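Local coordinates for DNA damage response protein Rtt109, putative (Neosartorya fumigata, PDB 5ZB9) that probably transfers acetyl from acetyl-CoA to lysine on histone H3, a modification tied to DNA replication, nucleosome assembly and DNA damage, at residues I25-S30 and N117-F122; I72-E77 and S110-I115. All blocks are in the same frame, centred on the assembly; numbering follows the deposited sequence.

Contact 1: residues I25-S30 and N117-F122; sequences IRHISS and NAFLSF
His-27 and Phe-119 form a T-shaped (edge-to-face) aromatic pair. The ring centroids lie 5.2 Å apart and the planes meet at 86°, with the phenyl ring giving its edge and the imidazole its face. The touching edge is the CE1–CZ side of Phe-119: CE1 sits over the middle of the imidazole, 4.0 Å from His-27 NE2, and Phe-119 CZ lies 4.0 Å from His-27 CD2. At these separations the contact is one of van der Waals and CH-pi character. Phe-122, one turn further along the helix, brings its CE2 to 3.9 Å from His-27 CE1, so that the histidine meets two phenylalanines.

Torsions account for the reach across a backbone gap of 9.6 Å between CA of His-27 and CA of Phe-119. The CA–CB bond of Phe-119 does not aim at the strand, yet with CG turned anti to the backbone nitrogen (chi1 -167°) the end of the ring swings in. His-27 is likewise extended, at chi1 171°, its CB already directed at the helix. No hydrogen bond joins the two segments; the buried imidazole is instead hydrogen-bonded at NE2 to His-55 ND1, which should help fix its rotation.

The contact lies between helix 111-127 and strand 22-35 of the sheet. Strand 50-61 runs alongside as the antiparallel neighbour and supplies His-55 and Leu-57, the latter touching Phe-119. Leu-9 of helix 9-16 packs on both His-27 and Phe-119, while Leu-120 touches Val-172 and Ile-176 of helix 162-177.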
loop_
_atom_site.group_PDB
_atom_site.type_symbol
_atom_site.label_atom_id
_atom_site.label_comp_id
_atom_site.label_asym_id
_atom_site.label_seq_id
_atom_site.Cartn_x
_atom_site.Cartn_y
_atom_site.Cartn_z
ATOM N N ILE A 25 -5.552 -0.737 -19.570
ATOM C CA ILE A 25 -4.855 -0.185 -18.420
ATOM C C ILE A 25 -4.064 1.071 -18.763
ATOM O O ILE A 25 -3.480 1.195 -19.843
ATOM C CB ILE A 25 -3.899 -1.221 -17.784
ATOM C CG1 ILE A 25 -2.866 -1.704 -18.802
ATOM C CG2 ILE A 25 -4.684 -2.382 -17.246
ATOM C CD1 ILE A 25 -1.740 -2.471 -18.187
ATOM N N ARG A 26 -4.069 2.010 -17.828
ATOM C CA ARG A 26 -3.228 3.184 -17.927
ATOM C C ARG A 26 -2.506 3.348 -16.597
ATOM O O ARG A 26 -3.108 3.602 -15.553
ATOM C CB ARG A 26 -4.047 4.427 -18.289
ATOM C CG ARG A 26 -4.675 4.330 -19.680
ATOM C CD ARG A 26 -5.584 5.512 -20.031
ATOM N NE ARG A 26 -6.055 5.421 -21.413
ATOM C CZ ARG A 26 -7.183 4.822 -21.787
ATOM N NH1 ARG A 26 -7.977 4.268 -20.883
ATOM N NH2 ARG A 26 -7.521 4.781 -23.067
ATOM N N HIS A 27 -1.202 3.152 -16.649
ATOM C CA HIS A 27 -0.355 3.255 -15.493
ATOM C C HIS A 27 0.467 4.534 -15.629
ATOM O O HIS A 27 1.299 4.654 -16.523
ATOM C CB HIS A 27 0.528 2.006 -15.399
ATOM C CG HIS A 27 1.601 2.087 -14.360
ATOM N ND1 HIS A 27 2.704 1.261 -14.373
ATOM C CD2 HIS A 27 1.746 2.890 -13.280
ATOM C CE1 HIS A 27 3.483 1.553 -13.347
ATOM N NE2 HIS A 27 2.925 2.541 -12.670
ATOM N N ILE A 28 0.220 5.512 -14.771
ATOM C CA ILE A 28 1.036 6.708 -14.832
ATOM C C ILE A 28 1.831 6.809 -13.547
ATOM O O ILE A 28 1.386 6.360 -12.498
ATOM C CB ILE A 28 0.194 7.988 -15.072
ATOM C CG1 ILE A 28 -0.743 8.262 -13.904
ATOM C CG2 ILE A 28 -0.614 7.871 -16.372
ATOM C CD1 ILE A 28 -1.515 9.543 -14.075
ATOM N N SER A 29 3.031 7.364 -13.637
ATOM C CA SER A 29 3.874 7.494 -12.462
ATOM C C SER A 29 4.632 8.809 -12.475
ATOM O O SER A 29 4.626 9.531 -13.472
ATOM C CB SER A 29 4.853 6.320 -12.363
ATOM O OG SER A 29 5.869 6.400 -13.347
ATOM N N SER A 30 5.270 9.125 -11.357
ATOM C CA SER A 30 6.126 10.302 -11.280
ATOM C C SER A 30 7.531 9.854 -10.904
ATOM O O SER A 30 7.712 8.778 -10.340
ATOM C CB SER A 30 5.576 11.313 -10.273
ATOM O OG SER A 30 5.537 10.759 -8.971
ATOM N N ASN A 117 -3.623 -7.282 -6.709
ATOM C CA ASN A 117 -2.571 -8.268 -6.490
ATOM C C ASN A 117 -1.464 -8.130 -7.545
ATOM O O ASN A 117 -0.278 -8.037 -7.222
ATOM C CB ASN A 117 -3.212 -9.670 -6.519
ATOM C CG ASN A 117 -2.255 -10.797 -6.151
ATOM O OD1 ASN A 117 -1.046 -10.710 -6.329
ATOM N ND2 ASN A 117 -2.818 -11.883 -5.652
ATOM N N ALA A 118 -1.866 -8.102 -8.811
ATOM C CA ALA A 118 -0.928 -8.029 -9.922
ATOM C C ALA A 118 -0.140 -6.728 -9.914
ATOM O O ALA A 118 1.067 -6.735 -10.129
ATOM C CB ALA A 118 -1.669 -8.191 -11.246
ATOM N N PHE A 119 -0.825 -5.615 -9.669
ATOM C CA PHE A 119 -0.174 -4.304 -9.614
ATOM C C PHE A 119 0.861 -4.228 -8.479
ATOM O O PHE A 119 1.994 -3.795 -8.695
ATOM C CB PHE A 119 -1.225 -3.194 -9.466
ATOM C CG PHE A 119 -0.694 -1.805 -9.712
ATOM C CD1 PHE A 119 0.139 -1.542 -10.790
ATOM C CD2 PHE A 119 -1.047 -0.755 -8.871
ATOM C CE1 PHE A 119 0.623 -0.253 -11.016
ATOM C CE2 PHE A 119 -0.569 0.527 -9.087
ATOM C CZ PHE A 119 0.268 0.780 -10.161
ATOM N N LEU A 120 0.479 -4.658 -7.279
ATOM C CA LEU A 120 1.412 -4.699 -6.152
ATOM C C LEU A 120 2.585 -5.645 -6.425
ATOM O O LEU A 120 3.740 -5.282 -6.204
ATOM C CB LEU A 120 0.687 -5.115 -4.874
ATOM C CG LEU A 120 -0.305 -4.088 -4.312
ATOM C CD1 LEU A 120 -1.029 -4.617 -3.089
ATOM C CD2 LEU A 120 0.422 -2.796 -3.967
ATOM N N SER A 121 2.283 -6.848 -6.907
ATOM C CA SER A 121 3.313 -7.801 -7.319
ATOM C C SER A 121 4.306 -7.160 -8.276
ATOM O O SER A 121 5.520 -7.277 -8.112
ATOM C CB SER A 121 2.685 -9.022 -7.996
ATOM O OG SER A 121 2.858 -10.181 -7.208
ATOM N N PHE A 122 3.765 -6.474 -9.276
ATOM C CA PHE A 122 4.565 -5.780 -10.270
ATOM C C PHE A 122 5.503 -4.766 -9.633
ATOM O O PHE A 122 6.691 -4.736 -9.948
ATOM C CB PHE A 122 3.649 -5.094 -11.282
ATOM C CG PHE A 122 4.369 -4.203 -12.243
ATOM C CD1 PHE A 122 5.100 -4.739 -13.290
ATOM C CD2 PHE A 122 4.304 -2.831 -12.114
ATOM C CE1 PHE A 122 5.761 -3.922 -14.182
ATOM C CE2 PHE A 122 4.963 -2.013 -13.006
ATOM C CZ PHE A 122 5.691 -2.563 -14.040
#

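Contact 2: residues I72-E77 and S110-I115; sequences IIFGIE and SLLRLI
Phe-74 lies against two side chains from the first two turns of the helix, Leu-112 and Ile-115. Leu-112 grips it with both methyls: CD1 stands 3.9 Å from Phe-74 CD1, and CD2 is 3.9 Å from Phe-74 CB, so the leucine fork spans the root and one flank of the ring. Its CB lies above one ring face, displaced toward the rim. At the other ortho carbon, Phe-74 CD2 meets Ile-115 CG2 at 4.1 Å, the two side chains passing each other in opposite directions. In Ile-115, CG1 lies beside the backbone nitrogen and anti to the carbonyl carbon (chi1 -66°), which leaves CG2 anti to the nitrogen. Ile-73 adds a looser touch, CD1 to Leu-112 CD2 at 4.4 Å.

Two consecutive strand residues can point at the helix because Ile-73 and Phe-74 form a classic beta bulge opposite Val-59; the psi of -16° at Ile-73 marks the break in the regular strand. At the helix start, Ser-110 is the N-cap, its OG accepting a weak bond from Arg-113 N at 3.4 Å.

The axes of strand 72-77 and helix 111-115 approach to 9.9 Å, with 36° between their N-to-C directions, a helix laid on a sheet face through apolar side chains. Leu-112 and Arg-113 bind CoA in another structure of this protein, with Ser-96 and Trp-168 close to Leu-112; the packing thus joins the CoA-binding site, which holds no CoA in this model, to the sheet.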
loop_
_atom_site.group_PDB
_atom_site.type_symbol
_atom_site.label_atom_id
_atom_site.label_comp_id
_atom_site.label_asym_id
_atom_site.label_seq_id
_atom_site.Cartn_x
_atom_site.Cartn_y
_atom_site.Cartn_z
ATOM N N ILE A 72 -13.990 3.482 -16.974
ATOM C CA ILE A 72 -13.116 3.110 -15.873
ATOM C C ILE A 72 -13.870 2.277 -14.841
ATOM O O ILE A 72 -14.957 2.649 -14.412
ATOM C CB ILE A 72 -12.521 4.358 -15.198
ATOM C CG1 ILE A 72 -11.473 5.000 -16.104
ATOM C CG2 ILE A 72 -11.909 4.005 -13.855
ATOM C CD1 ILE A 72 -10.963 6.317 -15.577
ATOM N N ILE A 73 -13.292 1.151 -14.441
ATOM C CA ILE A 73 -13.925 0.312 -13.431
ATOM C C ILE A 73 -13.167 0.294 -12.105
ATOM O O ILE A 73 -13.716 -0.104 -11.079
ATOM C CB ILE A 73 -14.072 -1.136 -13.915
ATOM C CG1 ILE A 73 -12.696 -1.737 -14.201
ATOM C CG2 ILE A 73 -14.970 -1.193 -15.134
ATOM C CD1 ILE A 73 -12.689 -3.240 -14.237
ATOM N N PHE A 74 -11.914 0.729 -12.118
ATOM C CA PHE A 74 -11.084 0.599 -10.934
ATOM C C PHE A 74 -9.905 1.547 -10.980
ATOM O O PHE A 74 -9.329 1.778 -12.036
ATOM C CB PHE A 74 -10.592 -0.843 -10.790
ATOM C CG PHE A 74 -9.896 -1.124 -9.489
ATOM C CD1 PHE A 74 -10.600 -1.102 -8.289
ATOM C CD2 PHE A 74 -8.544 -1.433 -9.461
ATOM C CE1 PHE A 74 -9.963 -1.368 -7.077
ATOM C CE2 PHE A 74 -7.902 -1.706 -8.259
ATOM C CZ PHE A 74 -8.613 -1.672 -7.065
ATOM N N GLY A 75 -9.552 2.100 -9.829
ATOM C CA GLY A 75 -8.391 2.958 -9.730
ATOM C C GLY A 75 -7.608 2.646 -8.469
ATOM O O GLY A 75 -8.186 2.501 -7.387
ATOM N N ILE A 76 -6.292 2.527 -8.596
ATOM C CA ILE A 76 -5.476 2.273 -7.421
ATOM C C ILE A 76 -4.208 3.111 -7.455
ATOM O O ILE A 76 -3.468 3.106 -8.447
ATOM C CB ILE A 76 -5.136 0.763 -7.281
ATOM C CG1 ILE A 76 -4.205 0.528 -6.102
ATOM C CG2 ILE A 76 -4.548 0.188 -8.573
ATOM C CD1 ILE A 76 -4.048 -0.927 -5.765
ATOM N N GLU A 77 -3.985 3.869 -6.381
ATOM C CA GLU A 77 -2.762 4.648 -6.253
ATOM C C GLU A 77 -1.830 3.984 -5.259
ATOM O O GLU A 77 -2.247 3.565 -4.183
ATOM C CB GLU A 77 -3.045 6.084 -5.816
ATOM C CG GLU A 77 -1.778 6.943 -5.752
ATOM C CD GLU A 77 -2.042 8.388 -5.343
ATOM O OE1 GLU A 77 -1.707 9.302 -6.129
ATOM O OE2 GLU A 77 -2.568 8.613 -4.231
ATOM N N SER A 110 -12.978 -12.103 -8.010
ATOM C CA SER A 110 -12.918 -10.650 -7.932
ATOM C C SER A 110 -11.804 -10.178 -8.854
ATOM O O SER A 110 -10.621 -10.321 -8.539
ATOM C CB SER A 110 -12.687 -10.154 -6.488
ATOM O OG SER A 110 -12.826 -8.729 -6.359
ATOM N N LEU A 111 -12.193 -9.645 -10.007
ATOM C CA LEU A 111 -11.242 -9.022 -10.911
ATOM C C LEU A 111 -10.472 -7.937 -10.188
ATOM O O LEU A 111 -9.275 -7.774 -10.403
ATOM C CB LEU A 111 -11.948 -8.432 -12.131
ATOM C CG LEU A 111 -12.455 -9.462 -13.131
ATOM C CD1 LEU A 111 -13.158 -8.772 -14.292
ATOM C CD2 LEU A 111 -11.295 -10.326 -13.610
ATOM N N LEU A 112 -11.160 -7.198 -9.323
ATOM C CA LEU A 112 -10.509 -6.118 -8.602
ATOM C C LEU A 112 -9.420 -6.669 -7.677
ATOM O O LEU A 112 -8.358 -6.056 -7.534
ATOM C CB LEU A 112 -11.526 -5.292 -7.820
ATOM C CG LEU A 112 -12.710 -4.755 -8.631
ATOM C CD1 LEU A 112 -13.440 -3.669 -7.861
ATOM C CD2 LEU A 112 -12.269 -4.244 -9.999
ATOM N N ARG A 113 -9.659 -7.834 -7.080
ATOM C CA ARG A 113 -8.638 -8.448 -6.234
ATOM C C ARG A 113 -7.445 -8.863 -7.083
ATOM O O ARG A 113 -6.299 -8.613 -6.715
ATOM C CB ARG A 113 -9.188 -9.656 -5.465
ATOM C CG ARG A 113 -8.134 -10.367 -4.602
ATOM C CD ARG A 113 -8.710 -11.515 -3.755
ATOM N NE ARG A 113 -9.377 -12.550 -4.550
ATOM C CZ ARG A 113 -8.753 -13.414 -5.348
ATOM N NH1 ARG A 113 -7.432 -13.380 -5.476
ATOM N NH2 ARG A 113 -9.452 -14.312 -6.030
ATOM N N LEU A 114 -7.717 -9.485 -8.227
ATOM C CA LEU A 114 -6.659 -9.945 -9.128
ATOM C C LEU A 114 -5.800 -8.791 -9.639
ATOM O O LEU A 114 -4.566 -8.882 -9.679
ATOM C CB LEU A 114 -7.262 -10.711 -10.301
ATOM C CG LEU A 114 -7.791 -12.098 -9.933
ATOM C CD1 LEU A 114 -8.399 -12.774 -11.144
ATOM C CD2 LEU A 114 -6.669 -12.941 -9.347
ATOM N N ILE A 115 -6.460 -7.700 -10.015
ATOM C CA ILE A 115 -5.767 -6.518 -10.494
ATOM C C ILE A 115 -4.865 -5.920 -9.411
ATOM O O ILE A 115 -3.682 -5.677 -9.659
ATOM C CB ILE A 115 -6.767 -5.456 -10.991
ATOM C CG1 ILE A 115 -7.499 -5.966 -12.233
ATOM C CG2 ILE A 115 -6.051 -4.148 -11.301
ATOM C CD1 ILE A 115 -8.612 -5.064 -12.687
#

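Overall arrangement
Both contacts lay helix 111-127 on one mixed sheet, contact 2 through the helix's first two turns and contact 1 further along, their centres about 10 Å apart. They adjoin directly: Phe-119 CD2 of contact 1 lies 3.6 Å from Ile-76 CG2 in strand 71-82, and strand 50-61 runs between the two strands used. All touching residues of contact 1 are buried, and its chemistry is aromatic, with a histidine whose NE2 is hydrogen-bonded to a neighbouring strand. Contact 2 is purely aliphatic and phenyl packing across its interface, buries about twice the surface (244 against 115 Å²), and approaches the CoA site, where Leu-112 is partly exposed.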